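Local coordinates for histone deacetylase complex subunit SAP18 (Mus musculus, PDB 4A6Q), which acts as a transcriptional corepressor in the SIN3–histone deacetylase complex and as an auxiliary component of the splicing-dependent exon junction complex, at residues E15-I20 with L122-F127; L29-T34 with E55-T60; T65-T70 with T116-T121; F87-V92 with D131-A136. All blocks are in the same frame, centred on the assembly; numbering follows the deposited sequence. Where two conformers were deposited one is given.

Contact 1 (E15-I20 with L122-F127)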
loop_
_atom_site.group_PDB
_atom_site.type_symbol
_atom_site.label_atom_id
_atom_site.label_comp_id
_atom_site.label_asym_id
_atom_site.label_seq_id
_atom_site.Cartn_x
_atom_site.Cartn_y
_atom_site.Cartn_z
ATOM N N GLU A 15 1.809 17.443 -12.533
ATOM C CA GLU A 15 2.566 16.702 -13.544
ATOM C C GLU A 15 2.370 15.192 -13.360
ATOM O O GLU A 15 2.024 14.733 -12.276
ATOM C CB GLU A 15 4.065 17.039 -13.433
ATOM C CG GLU A 15 4.451 18.475 -13.832
ATOM C CD GLU A 15 4.357 18.697 -15.332
ATOM O OE1 GLU A 15 4.377 17.705 -16.091
ATOM O OE2 GLU A 15 4.243 19.854 -15.768
ATOM N N PRO A 16 2.581 14.409 -14.435
ATOM C CA PRO A 16 2.581 12.940 -14.334
ATOM C C PRO A 16 3.631 12.446 -13.327
ATOM O O PRO A 16 4.672 13.097 -13.156
ATOM C CB PRO A 16 2.971 12.493 -15.750
ATOM C CG PRO A 16 2.524 13.611 -16.643
ATOM C CD PRO A 16 2.678 14.881 -15.832
ATOM N N GLU A 17 3.367 11.326 -12.657
ATOM C CA GLU A 17 4.361 10.810 -11.724
ATOM C C GLU A 17 5.615 10.368 -12.488
ATOM O O GLU A 17 5.563 10.018 -13.679
ATOM C CB GLU A 17 3.807 9.678 -10.832
ATOM C CG GLU A 17 3.564 8.385 -11.538
ATOM C CD GLU A 17 3.124 7.218 -10.602
ATOM O OE1 GLU A 17 3.897 6.802 -9.708
ATOM O OE2 GLU A 17 2.018 6.673 -10.821
ATOM N N LYS A 18 6.741 10.402 -11.788
ATOM C CA LYS A 18 8.038 10.143 -12.384
ATOM C C LYS A 18 8.716 9.028 -11.619
ATOM O O LYS A 18 8.464 8.827 -10.432
ATOM C CB LYS A 18 8.890 11.419 -12.287
ATOM C CG LYS A 18 8.269 12.632 -12.990
ATOM C CD LYS A 18 9.077 13.896 -12.745
ATOM C CE LYS A 18 8.319 15.149 -13.202
ATOM N NZ LYS A 18 7.986 15.143 -14.656
ATOM N N PRO A 19 9.586 8.270 -12.297
ATOM C CA PRO A 19 10.329 7.254 -11.558
ATOM C C PRO A 19 11.318 7.877 -10.592
ATOM O O PRO A 19 11.755 8.989 -10.814
ATOM C CB PRO A 19 11.111 6.517 -12.649
ATOM C CG PRO A 19 10.407 6.859 -13.928
ATOM C CD PRO A 19 9.867 8.234 -13.739
ATOM N N ILE A 20 11.660 7.135 -9.551
ATOM C CA ILE A 20 12.698 7.530 -8.582
ATOM C C ILE A 20 14.066 7.076 -9.073
ATOM O O ILE A 20 14.204 5.992 -9.634
ATOM C CB ILE A 20 12.419 6.824 -7.230
ATOM C CG1 ILE A 20 11.047 7.245 -6.647
ATOM C CG2 ILE A 20 13.551 7.069 -6.207
ATOM C CD1 ILE A 20 10.994 8.659 -6.136
ATOM N N LEU A 122 3.318 3.302 -4.606
ATOM C CA LEU A 122 3.107 3.970 -3.324
ATOM C C LEU A 122 2.894 5.477 -3.484
ATOM O O LEU A 122 1.955 6.055 -2.893
ATOM C CB LEU A 122 4.275 3.694 -2.377
ATOM C CG LEU A 122 4.509 2.231 -1.982
ATOM C CD1 LEU A 122 5.812 2.145 -1.199
ATOM C CD2 LEU A 122 3.384 1.625 -1.160
ATOM N N GLN A 123 3.723 6.127 -4.279
ATOM C CA GLN A 123 3.584 7.582 -4.424
ATOM C C GLN A 123 2.254 8.028 -5.053
ATOM O O GLN A 123 1.702 9.077 -4.672
ATOM C CB GLN A 123 4.794 8.183 -5.141
ATOM C CG GLN A 123 4.921 7.713 -6.584
ATOM C CD GLN A 123 6.199 8.120 -7.250
ATOM O OE1 GLN A 123 7.075 8.739 -6.622
ATOM N NE2 GLN A 123 6.333 7.763 -8.528
ATOM N N SER A 124 1.721 7.219 -5.965
ATOM C CA SER A 124 0.453 7.556 -6.607
ATOM C C SER A 124 -0.678 7.591 -5.583
ATOM O O SER A 124 -1.697 8.258 -5.788
ATOM C CB SER A 124 0.105 6.593 -7.750
ATOM O OG SER A 124 -0.254 5.301 -7.288
ATOM N N GLN A 125 -0.487 6.855 -4.484
ATOM C CA GLN A 125 -1.555 6.755 -3.478
ATOM C C GLN A 125 -1.275 7.641 -2.261
ATOM O O GLN A 125 -1.920 7.495 -1.226
ATOM C CB GLN A 125 -1.739 5.297 -3.055
ATOM C CG GLN A 125 -1.981 4.370 -4.213
ATOM C CD GLN A 125 -3.215 4.755 -4.975
ATOM O OE1 GLN A 125 -4.318 4.786 -4.391
ATOM N NE2 GLN A 125 -3.065 5.078 -6.271
ATOM N N LYS A 126 -0.307 8.546 -2.399
ATOM C CA LYS A 126 0.127 9.472 -1.341
ATOM C C LYS A 126 0.541 8.788 -0.051
ATOM O O LYS A 126 0.323 9.287 1.050
ATOM C CB LYS A 126 -0.934 10.521 -1.112
ATOM C CG LYS A 126 -1.284 11.153 -2.426
ATOM C CD LYS A 126 -1.128 12.596 -2.362
ATOM C CE LYS A 126 -2.355 13.109 -1.755
ATOM N NZ LYS A 126 -2.290 14.591 -1.675
ATOM N N PHE A 127 1.152 7.635 -0.204
ATOM C CA PHE A 127 1.819 6.954 0.897
ATOM C C PHE A 127 2.841 7.900 1.507
ATOM O O PHE A 127 3.515 8.654 0.789
ATOM C CB PHE A 127 2.532 5.701 0.352
ATOM C CG PHE A 127 3.265 4.954 1.403
ATOM C CD1 PHE A 127 2.617 4.040 2.208
ATOM C CD2 PHE A 127 4.626 5.185 1.582
ATOM C CE1 PHE A 127 3.320 3.357 3.196
ATOM C CE2 PHE A 127 5.312 4.530 2.548
ATOM C CZ PHE A 127 4.661 3.625 3.356
HETATM O O HOH W 1 8.571 10.599 -8.264
#
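Two hydrogens of one amide nitrogen, Q123 NE2, are spent on neighbouring residues of 15-20. One goes to the carboxylate oxygen E17 OE1 at 2.9 Å (N-H...O 162°), on the anti lone pair that points away from OE2; the other goes to the backbone oxygen K18 O, 3.0 Å from NE2. Both acceptors lie close to the Q123 amide plane, so the two bonds together oppose rotation of the amide about its last torsion. The carboxylate is not coplanar with it: the planes stand 56° apart. The other end of the amide is tied to the same carbonyl through a water, which donates to K18 O and, at 2.9 Å, to Q123 OE1. Structurally, an extended tail with no regular secondary structure is laid against a short 3-10 turn, residues 123-124, in the loop between strands 101-110 and 132-138 of the ubiquitin-like fold. This is a surface contact, carried mainly by hydrogen bonds. E17 OE1 has a further donor in T121 OG1, just ahead of the turn, while E17 OE2 rests 3.6 Å from S124 CB. E17 reaches this far because its chain runs extended beyond CG (chi2 175°). I20 adds a van der Waals touch, its methyl CD1 lying 3.9 Å from the amide oxygen Q123 OE1, and its backbone nitrogen is held by D63 OD2.

Contact 2 (L29-T34 with E55-T60). With IPA (isopropyl alcohol), chain B.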
loop_
_atom_site.group_PDB
_atom_site.type_symbol
_atom_site.label_atom_id
_atom_site.label_comp_id
_atom_site.label_asym_id
_atom_site.label_seq_id
_atom_site.Cartn_x
_atom_site.Cartn_y
_atom_site.Cartn_z
ATOM N N LEU A 29 12.100 2.303 4.783
ATOM C CA LEU A 29 11.769 1.039 5.430
ATOM C C LEU A 29 10.251 0.948 5.471
ATOM O O LEU A 29 9.586 1.744 6.139
ATOM C CB LEU A 29 12.413 0.929 6.838
ATOM C CG LEU A 29 12.371 -0.479 7.476
ATOM C CD1 LEU A 29 13.442 -0.650 8.566
ATOM C CD2 LEU A 29 11.008 -0.764 8.061
ATOM N N LEU A 30 9.712 -0.033 4.750
ATOM C CA LEU A 30 8.261 -0.241 4.646
ATOM C C LEU A 30 7.849 -1.391 5.573
ATOM O O LEU A 30 8.411 -2.457 5.499
ATOM C CB LEU A 30 7.948 -0.619 3.208
ATOM C CG LEU A 30 6.486 -0.959 2.862
ATOM C CD1 LEU A 30 5.632 0.287 3.054
ATOM C CD2 LEU A 30 6.370 -1.524 1.464
ATOM N N ARG A 31 6.866 -1.146 6.434
ATOM C CA ARG A 31 6.353 -2.175 7.356
ATOM C C ARG A 31 5.045 -2.716 6.783
ATOM O O ARG A 31 4.086 -1.956 6.573
ATOM C CB ARG A 31 6.127 -1.560 8.740
ATOM C CG ARG A 31 7.444 -0.976 9.353
ATOM C CD ARG A 31 7.194 -0.308 10.703
ATOM N NE ARG A 31 6.845 -1.289 11.723
ATOM C CZ ARG A 31 6.533 -0.993 12.980
ATOM N NH1 ARG A 31 6.511 0.275 13.394
ATOM N NH2 ARG A 31 6.216 -1.970 13.822
ATOM N N VAL A 32 5.041 -4.009 6.476
ATOM C CA VAL A 32 3.907 -4.650 5.801
ATOM C C VAL A 32 3.283 -5.661 6.741
ATOM O O VAL A 32 3.978 -6.496 7.315
ATOM C CB VAL A 32 4.415 -5.398 4.561
ATOM C CG1 VAL A 32 3.260 -6.084 3.836
ATOM C CG2 VAL A 32 5.112 -4.418 3.616
ATOM N N PHE A 33 1.976 -5.548 6.936
ATOM C CA PHE A 33 1.246 -6.482 7.750
ATOM C C PHE A 33 0.368 -7.264 6.809
ATOM O O PHE A 33 -0.042 -6.730 5.780
ATOM C CB PHE A 33 0.426 -5.710 8.787
ATOM C CG PHE A 33 1.297 -4.890 9.719
ATOM C CD1 PHE A 33 1.668 -3.598 9.391
ATOM C CD2 PHE A 33 1.781 -5.443 10.901
ATOM C CE1 PHE A 33 2.485 -2.861 10.221
ATOM C CE2 PHE A 33 2.587 -4.706 11.750
ATOM C CZ PHE A 33 2.968 -3.419 11.391
ATOM N N THR A 34 0.128 -8.515 7.146
ATOM C CA THR A 34 -0.638 -9.384 6.243
ATOM C C THR A 34 -1.705 -10.148 7.017
ATOM O O THR A 34 -1.571 -10.396 8.217
ATOM C CB THR A 34 0.261 -10.407 5.451
ATOM O OG1 THR A 34 1.000 -11.232 6.366
ATOM C CG2 THR A 34 1.269 -9.685 4.538
ATOM N N GLU A 55 4.897 -9.150 11.149
ATOM C CA GLU A 55 5.107 -8.148 10.106
ATOM C C GLU A 55 6.297 -8.490 9.229
ATOM O O GLU A 55 7.171 -9.248 9.624
ATOM C CB GLU A 55 5.245 -6.754 10.710
ATOM C CG GLU A 55 6.618 -6.380 11.167
ATOM C CD GLU A 55 6.660 -4.974 11.747
ATOM O OE1 GLU A 55 6.231 -4.810 12.904
ATOM O OE2 GLU A 55 7.108 -4.033 11.032
ATOM N N LEU A 56 6.307 -7.931 8.013
ATOM C CA LEU A 56 7.409 -8.105 7.074
ATOM C C LEU A 56 7.987 -6.721 6.823
ATOM O O LEU A 56 7.253 -5.803 6.519
ATOM C CB LEU A 56 6.863 -8.674 5.759
ATOM C CG LEU A 56 7.762 -8.704 4.535
ATOM C CD1 LEU A 56 8.979 -9.496 4.884
ATOM C CD2 LEU A 56 7.031 -9.316 3.330
ATOM N N GLN A 57 9.298 -6.566 6.927
ATOM C CA GLN A 57 9.908 -5.272 6.638
ATOM C C GLN A 57 10.682 -5.307 5.346
ATOM O O GLN A 57 11.358 -6.293 5.060
ATOM C CB GLN A 57 10.815 -4.813 7.807
ATOM C CG GLN A 57 9.966 -4.496 9.006
ATOM C CD GLN A 57 10.742 -3.929 10.172
ATOM O OE1 GLN A 57 11.958 -3.694 10.084
ATOM N NE2 GLN A 57 10.036 -3.665 11.266
ATOM N N ILE A 58 10.563 -4.233 4.547
ATOM C CA ILE A 58 11.131 -4.209 3.196
ATOM C C ILE A 58 11.813 -2.861 2.973
ATOM O O ILE A 58 11.314 -1.851 3.423
ATOM C CB ILE A 58 9.999 -4.361 2.142
ATOM C CG1 ILE A 58 9.426 -5.785 2.213
ATOM C CG2 ILE A 58 10.461 -4.024 0.724
ATOM C CD1 ILE A 58 8.191 -5.978 1.313
ATOM N N TYR A 59 12.996 -2.874 2.351
ATOM C CA TYR A 59 13.605 -1.633 1.894
ATOM C C TYR A 59 13.140 -1.413 0.468
ATOM O O TYR A 59 13.340 -2.284 -0.402
ATOM C CB TYR A 59 15.128 -1.768 1.868
ATOM C CG TYR A 59 15.804 -1.739 3.204
ATOM C CD1 TYR A 59 15.525 -0.743 4.107
ATOM C CD2 TYR A 59 16.706 -2.731 3.560
ATOM C CE1 TYR A 59 16.165 -0.710 5.359
ATOM C CE2 TYR A 59 17.334 -2.715 4.781
ATOM C CZ TYR A 59 17.056 -1.708 5.667
ATOM O OH TYR A 59 17.685 -1.698 6.889
ATOM N N THR A 60 12.583 -0.243 0.182
ATOM C CA THR A 60 12.053 0.033 -1.137
ATOM C C THR A 60 12.051 1.534 -1.361
ATOM O O THR A 60 12.689 2.275 -0.608
ATOM C CB THR A 60 10.650 -0.620 -1.323
ATOM O OG1 THR A 60 10.259 -0.587 -2.713
ATOM C CG2 THR A 60 9.575 0.070 -0.452
HETATM C C1 IPA B . 0.173 -14.534 5.273
HETATM C C2 IPA B . -0.352 -14.638 6.701
HETATM C C3 IPA B . 0.748 -15.219 7.584
HETATM O O2 IPA B . -0.702 -13.355 7.192
#
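R31 grips E55 side-on with two nitrogens: NE reaches OE2 at 2.8 Å and NH2 reaches OE1 at 3.0 Å, each on a syn lone pair. Guanidinium and carboxylate are nearly coplanar, 8° apart, which lets both N-H groups point straight at those lone pairs. The bend of the arginine chain at chi3 (69°) turns its end toward the neighbouring segment, where E55 precedes strand 56-60. From above the carboxylate plane, Q57 NE2 gives a second hydrogen bond to E55 OE2, and F33 CE2 packs 3.5 Å from E55 CB. A lysine in place of R31 could not offer two coplanar N-H groups and would probably leave one oxygen of E55 without its arginine partner, though OE2 would still have Q57 NE2. Beneath lies the antiparallel pairing of the first two strands of the ubiquitin-like sheet, with 56-60 at its edge. Backbone bonds join L30 with I58 and V32 with L56 in both directions, for example L56 N to V32 O at 2.8 Å. L29, R31, Q57 and Y59 share one face, where L29 CD2 abuts Q57 OE1 at 3.7 Å. On the other, V32 CG2 meets I58 CD1 at 4.1 Å, and L30, L56 and I58 pack on L69, V73 and L72 of helix 66-76.

Contact 3 (T65-T70 with T116-T121)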
loop_
_atom_site.group_PDB
_atom_site.type_symbol
_atom_site.label_atom_id
_atom_site.label_comp_id
_atom_site.label_asym_id
_atom_site.label_seq_id
_atom_site.Cartn_x
_atom_site.Cartn_y
_atom_site.Cartn_z
ATOM N N THR A 65 5.820 -0.659 -6.894
ATOM C CA THR A 65 4.484 -1.046 -7.424
ATOM C C THR A 65 3.888 -2.192 -6.639
ATOM O O THR A 65 4.594 -2.928 -5.932
ATOM C CB THR A 65 4.559 -1.496 -8.880
ATOM O OG1 THR A 65 5.331 -2.700 -8.966
ATOM C CG2 THR A 65 5.219 -0.398 -9.739
ATOM N N LEU A 66 2.573 -2.344 -6.754
ATOM C CA LEU A 66 1.952 -3.462 -6.051
ATOM C C LEU A 66 2.565 -4.816 -6.460
ATOM O O LEU A 66 2.765 -5.709 -5.596
ATOM C CB LEU A 66 0.428 -3.482 -6.271
ATOM C CG LEU A 66 -0.293 -2.235 -5.799
ATOM C CD1 LEU A 66 -1.783 -2.496 -5.849
ATOM C CD2 LEU A 66 0.144 -1.778 -4.403
ATOM N N LYS A 67 2.858 -5.022 -7.746
ATOM C CA LYS A 67 3.457 -6.281 -8.210
ATOM C C LYS A 67 4.849 -6.526 -7.645
ATOM O O LYS A 67 5.219 -7.634 -7.264
ATOM C CB LYS A 67 3.548 -6.316 -9.744
ATOM C CG LYS A 67 2.431 -7.032 -10.474
ATOM C CD LYS A 67 2.069 -8.423 -9.937
ATOM C CE LYS A 67 1.008 -9.051 -10.837
ATOM N NZ LYS A 67 0.640 -10.461 -10.488
ATOM N N GLU A 68 5.634 -5.450 -7.538
ATOM C CA GLU A 68 6.956 -5.566 -6.959
ATOM C C GLU A 68 6.849 -6.040 -5.521
ATOM O O GLU A 68 7.638 -6.864 -5.041
ATOM C CB GLU A 68 7.654 -4.192 -7.012
ATOM C CG GLU A 68 9.048 -4.172 -6.470
ATOM C CD GLU A 68 9.755 -2.829 -6.669
ATOM O OE1 GLU A 68 9.104 -1.858 -7.123
ATOM O OE2 GLU A 68 10.990 -2.804 -6.435
ATOM N N LEU A 69 5.886 -5.470 -4.791
ATOM C CA LEU A 69 5.728 -5.844 -3.402
ATOM C C LEU A 69 5.174 -7.242 -3.213
ATOM O O LEU A 69 5.587 -7.947 -2.307
ATOM C CB LEU A 69 4.873 -4.800 -2.670
ATOM C CG LEU A 69 5.533 -3.404 -2.699
ATOM C CD1 LEU A 69 4.560 -2.369 -2.154
ATOM C CD2 LEU A 69 6.844 -3.399 -1.861
ATOM N N THR A 70 4.254 -7.667 -4.068
ATOM C CA THR A 70 3.745 -9.023 -3.875
ATOM C C THR A 70 4.812 -10.075 -4.169
ATOM O O THR A 70 4.810 -11.133 -3.567
ATOM C CB THR A 70 2.517 -9.354 -4.721
ATOM O OG1 THR A 70 2.893 -9.407 -6.086
ATOM C CG2 THR A 70 1.403 -8.342 -4.510
ATOM N N THR A 116 -5.143 -4.411 -13.587
ATOM C CA THR A 116 -5.082 -2.984 -13.815
ATOM C C THR A 116 -4.347 -2.214 -12.735
ATOM O O THR A 116 -3.969 -1.055 -12.987
ATOM C CB THR A 116 -6.476 -2.360 -13.988
ATOM O OG1 THR A 116 -7.315 -2.766 -12.896
ATOM C CG2 THR A 116 -7.095 -2.812 -15.316
ATOM N N ASP A 117 -4.109 -2.833 -11.574
ATOM C CA ASP A 117 -3.413 -2.120 -10.483
ATOM C C ASP A 117 -1.966 -2.579 -10.349
ATOM O O ASP A 117 -1.277 -2.169 -9.408
ATOM C CB ASP A 117 -4.094 -2.305 -9.117
ATOM C CG ASP A 117 -5.517 -1.819 -9.086
ATOM O OD1 ASP A 117 -5.851 -0.886 -9.850
ATOM O OD2 ASP A 117 -6.296 -2.372 -8.276
ATOM N N ASP A 118 -1.482 -3.422 -11.267
ATOM C CA ASP A 118 -0.153 -4.002 -11.104
ATOM C C ASP A 118 0.949 -2.942 -10.977
ATOM O O ASP A 118 1.922 -3.137 -10.222
ATOM C CB ASP A 118 0.194 -4.902 -12.287
ATOM C CG ASP A 118 -0.606 -6.173 -12.299
ATOM O OD1 ASP A 118 -1.417 -6.409 -11.388
ATOM O OD2 ASP A 118 -0.366 -6.952 -13.244
ATOM N N SER A 119 0.803 -1.860 -11.724
ATOM C CA SER A 119 1.825 -0.808 -11.746
ATOM C C SER A 119 1.501 0.359 -10.818
ATOM O O SER A 119 2.158 1.413 -10.871
ATOM C CB SER A 119 1.987 -0.269 -13.167
ATOM O OG SER A 119 0.823 0.426 -13.560
HETATM N N MSE A 120 0.472 0.213 -10.006
HETATM C CA MSE A 120 0.160 1.230 -9.032
HETATM C C MSE A 120 1.277 1.391 -8.005
HETATM O O MSE A 120 1.718 0.425 -7.389
HETATM C CB MSE A 120 -1.154 0.894 -8.321
HETATM C CG MSE A 120 -1.469 1.863 -7.204
HETATM SE SE MSE A 120 -3.097 1.379 -6.320
HETATM C CE MSE A 120 -4.309 1.804 -7.730
ATOM N N THR A 121 1.706 2.635 -7.791
ATOM C CA THR A 121 2.835 2.887 -6.912
ATOM C C THR A 121 2.433 3.472 -5.586
ATOM O O THR A 121 1.352 4.068 -5.420
ATOM C CB THR A 121 3.784 3.929 -7.535
ATOM O OG1 THR A 121 3.074 5.137 -7.733
ATOM C CG2 THR A 121 4.349 3.441 -8.869
HETATM O O HOH W 2 -2.352 -8.915 -11.001
#
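Two backbone amides at the start of helix 66-76 donate to carbonyls of the loop 116-121: L66 N to M120 O at 3.0 Å, a bent bond (136°), and K67 N to D118 O at 3.2 Å, much straighter (164°) and on a lone pair of that oxygen. T65 is the N-cap of this helix, the one that packs on the sheet of the ubiquitin-like fold. Its OG1, lying between backbone N and carbonyl carbon (chi1 65°), is placed to accept from E68 N, a capping bond. The first-turn amides are thus served partly by the cap and partly by the loop, whose type I turn from D117 to M120 brings the D118 and M120 carbonyls to the helix end. Around these bonds the packing is close. T65 CA sits 3.1 Å from M120 O in a CA-H...O contact, and the methyl T65 CG2 meets T121 CG2 at 4.0 Å. L66 lies alongside D117, its CD1 near D117 O, while its CG faces CB of M120, a selenomethionine; L66 also rests on F89 and T109. K67 runs beside D118, but K67 NZ stays 4.6 Å from D118 OD2, beyond a salt bridge; NZ bonds to M110 O and OD2 accepts from G115 N. What touches instead is the lysine's aliphatic part, K67 CE lying 3.5 Å from D118 OD2.

Contact 4 (F87-V92 with D131-A136)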
loop_
_atom_site.group_PDB
_atom_site.type_symbol
_atom_site.label_atom_id
_atom_site.label_comp_id
_atom_site.label_asym_id
_atom_site.label_seq_id
_atom_site.Cartn_x
_atom_site.Cartn_y
_atom_site.Cartn_z
ATOM N N PHE A 87 -4.303 -10.539 -3.724
ATOM C CA PHE A 87 -3.676 -9.653 -2.742
ATOM C C PHE A 87 -4.369 -8.311 -2.709
ATOM O O PHE A 87 -4.337 -7.573 -3.696
ATOM C CB PHE A 87 -2.219 -9.434 -3.148
ATOM C CG PHE A 87 -1.396 -10.690 -3.191
ATOM C CD1 PHE A 87 -1.440 -11.532 -4.315
ATOM C CD2 PHE A 87 -0.559 -11.025 -2.128
ATOM C CE1 PHE A 87 -0.650 -12.687 -4.362
ATOM C CE2 PHE A 87 0.224 -12.167 -2.173
ATOM C CZ PHE A 87 0.169 -13.012 -3.290
ATOM N N ASN A 88 -5.023 -7.983 -1.594
ATOM C CA ASN A 88 -5.744 -6.731 -1.486
ATOM C C ASN A 88 -4.966 -5.769 -0.613
ATOM O O ASN A 88 -4.726 -6.048 0.551
ATOM C CB ASN A 88 -7.108 -6.990 -0.838
ATOM C CG ASN A 88 -8.056 -5.820 -0.973
ATOM O OD1 ASN A 88 -7.900 -4.780 -0.330
ATOM N ND2 ASN A 88 -9.092 -6.012 -1.772
ATOM N N PHE A 89 -4.531 -4.658 -1.196
ATOM C CA PHE A 89 -3.656 -3.708 -0.472
ATOM C C PHE A 89 -4.434 -2.531 0.116
ATOM O O PHE A 89 -5.312 -1.950 -0.560
ATOM C CB PHE A 89 -2.640 -3.088 -1.439
ATOM C CG PHE A 89 -1.520 -3.994 -1.862
ATOM C CD1 PHE A 89 -1.728 -5.003 -2.793
ATOM C CD2 PHE A 89 -0.229 -3.791 -1.355
ATOM C CE1 PHE A 89 -0.660 -5.814 -3.225
ATOM C CE2 PHE A 89 0.836 -4.606 -1.796
ATOM C CZ PHE A 89 0.604 -5.605 -2.709
ATOM N N ALA A 90 -4.031 -2.114 1.314
ATOM C CA ALA A 90 -4.576 -0.925 1.944
ATOM C C ALA A 90 -3.453 -0.182 2.649
ATOM O O ALA A 90 -2.512 -0.817 3.111
ATOM C CB ALA A 90 -5.644 -1.295 2.956
ATOM N N ILE A 91 -3.568 1.138 2.751
ATOM C CA ILE A 91 -2.612 1.934 3.537
ATOM C C ILE A 91 -3.254 2.261 4.870
ATOM O O ILE A 91 -4.429 2.650 4.937
ATOM C CB ILE A 91 -2.263 3.223 2.789
ATOM C CG1 ILE A 91 -1.430 2.907 1.555
ATOM C CG2 ILE A 91 -1.416 4.112 3.711
ATOM C CD1 ILE A 91 -1.284 4.109 0.555
ATOM N N VAL A 92 -2.520 1.975 5.941
ATOM C CA VAL A 92 -2.944 2.281 7.303
ATOM C C VAL A 92 -2.158 3.504 7.755
ATOM O O VAL A 92 -0.927 3.484 7.744
ATOM C CB VAL A 92 -2.654 1.073 8.233
ATOM C CG1 VAL A 92 -3.042 1.407 9.695
ATOM C CG2 VAL A 92 -3.408 -0.193 7.717
ATOM N N ASP A 131 3.508 5.569 7.448
ATOM C CA ASP A 131 2.303 4.761 7.214
ATOM C C ASP A 131 2.677 3.291 7.197
ATOM O O ASP A 131 3.820 2.937 6.902
ATOM C CB ASP A 131 1.678 5.059 5.850
ATOM C CG ASP A 131 1.179 6.480 5.686
ATOM O OD1 ASP A 131 1.015 7.232 6.697
ATOM O OD2 ASP A 131 0.906 6.866 4.516
ATOM N N TYR A 132 1.685 2.424 7.399
ATOM C CA TYR A 132 1.872 0.968 7.242
ATOM C C TYR A 132 1.147 0.470 6.008
ATOM O O TYR A 132 0.189 1.114 5.528
ATOM C CB TYR A 132 1.345 0.206 8.464
ATOM C CG TYR A 132 1.800 0.785 9.788
ATOM C CD1 TYR A 132 3.140 0.900 10.072
ATOM C CD2 TYR A 132 0.883 1.171 10.746
ATOM C CE1 TYR A 132 3.580 1.429 11.289
ATOM C CE2 TYR A 132 1.309 1.691 11.949
ATOM C CZ TYR A 132 2.656 1.802 12.217
ATOM O OH TYR A 132 3.105 2.325 13.429
ATOM N N LEU A 133 1.612 -0.653 5.461
ATOM C CA LEU A 133 0.875 -1.305 4.369
ATOM C C LEU A 133 0.229 -2.577 4.877
ATOM O O LEU A 133 0.863 -3.357 5.580
ATOM C CB LEU A 133 1.856 -1.647 3.253
ATOM C CG LEU A 133 1.266 -1.961 1.889
ATOM C CD1 LEU A 133 0.593 -0.711 1.268
ATOM C CD2 LEU A 133 2.430 -2.431 0.997
ATOM N N ASP A 134 -1.055 -2.782 4.562
ATOM C CA ASP A 134 -1.751 -3.985 5.039
ATOM C C ASP A 134 -2.185 -4.769 3.818
ATOM O O ASP A 134 -2.793 -4.210 2.906
ATOM C CB ASP A 134 -2.995 -3.583 5.851
ATOM C CG ASP A 134 -3.488 -4.691 6.742
ATOM O OD1 ASP A 134 -2.757 -5.099 7.649
ATOM O OD2 ASP A 134 -4.642 -5.143 6.591
ATOM N N ILE A 135 -1.880 -6.053 3.775
ATOM C CA ILE A 135 -2.252 -6.863 2.612
ATOM C C ILE A 135 -3.100 -8.036 3.062
ATOM O O ILE A 135 -2.648 -8.873 3.830
ATOM C CB ILE A 135 -1.010 -7.397 1.867
ATOM C CG1 ILE A 135 -0.022 -6.268 1.594
ATOM C CG2 ILE A 135 -1.443 -8.132 0.585
ATOM C CD1 ILE A 135 1.271 -6.785 0.954
ATOM N N ALA A 136 -4.340 -8.091 2.588
ATOM C CA ALA A 136 -5.211 -9.207 2.889
ATOM C C ALA A 136 -5.059 -10.213 1.745
ATOM O O ALA A 136 -5.342 -9.883 0.585
ATOM C CB ALA A 136 -6.661 -8.732 2.996
#
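L133 crosses from strand 132-138 to its antiparallel neighbour 86-94, pairing with I91 at a non-hydrogen-bonded position. From CB, with CG swung away from the backbone N (chi1 -163°), the chain leans over the adjoining strand: L133 CG comes 4.0 Å from F89 CD2. The branch L133 CD1 then lies 3.6 Å from the backbone oxygen A90 O and touches I91 CG1. The other branch, L133 CD2, meets the F89 ring at its edge, in the ring plane, 3.8 Å from F89 CD2. The same ring takes I135 differently. I135 CG1 stands over its face, 4.2 Å from the centroid and 26° off the normal, a CH-pi contact, and I135 CD1 reaches F89 CE2 at 3.5 Å. One ring therefore receives a leucine at the rim and an isoleucine on the face. Cutting L133 back to an alanine would probably open a gap beside the edge of F89 and deprive I91 CG1 of one apolar neighbour. The backbones are joined by reciprocal bonds at N88-A136, A90-D134 and V92-Y132, whose side chains occupy the reverse face; there V92 CG2 packs 3.9 Å from D134 CB, and the D134 carboxylate is held by H40 and H41. The pairing is central in the mixed sheet of the ubiquitin-like fold: strand 28-35 runs parallel to 132-138 on its far side, 101-110 flanks 86-94, and helix 66-76 covers the side of the sheet that carries F89 and L133 through L66, L69 and T70.

From the N terminus, the tail 15-20 opens the long loop that contact 1 closes at 122-127. Contact 2 is nested within it, joining strand 28-35 to edge strand 56-60, and it closes before contact 3 opens. Contact 3, also nested in contact 1, ties the start of helix 66-76 to the loop following strand 101-110. Contact 4 opens at 87-92 and closes last, at 131-136, so it crosses both contact 1 and contact 3. Contacts 2 and 4 share one sheet through the neighbouring strands 28-35 and 132-138. Contacts 1 and 3 meet at T121, while L69 packs on both L30 and L133, joining helix to sheet.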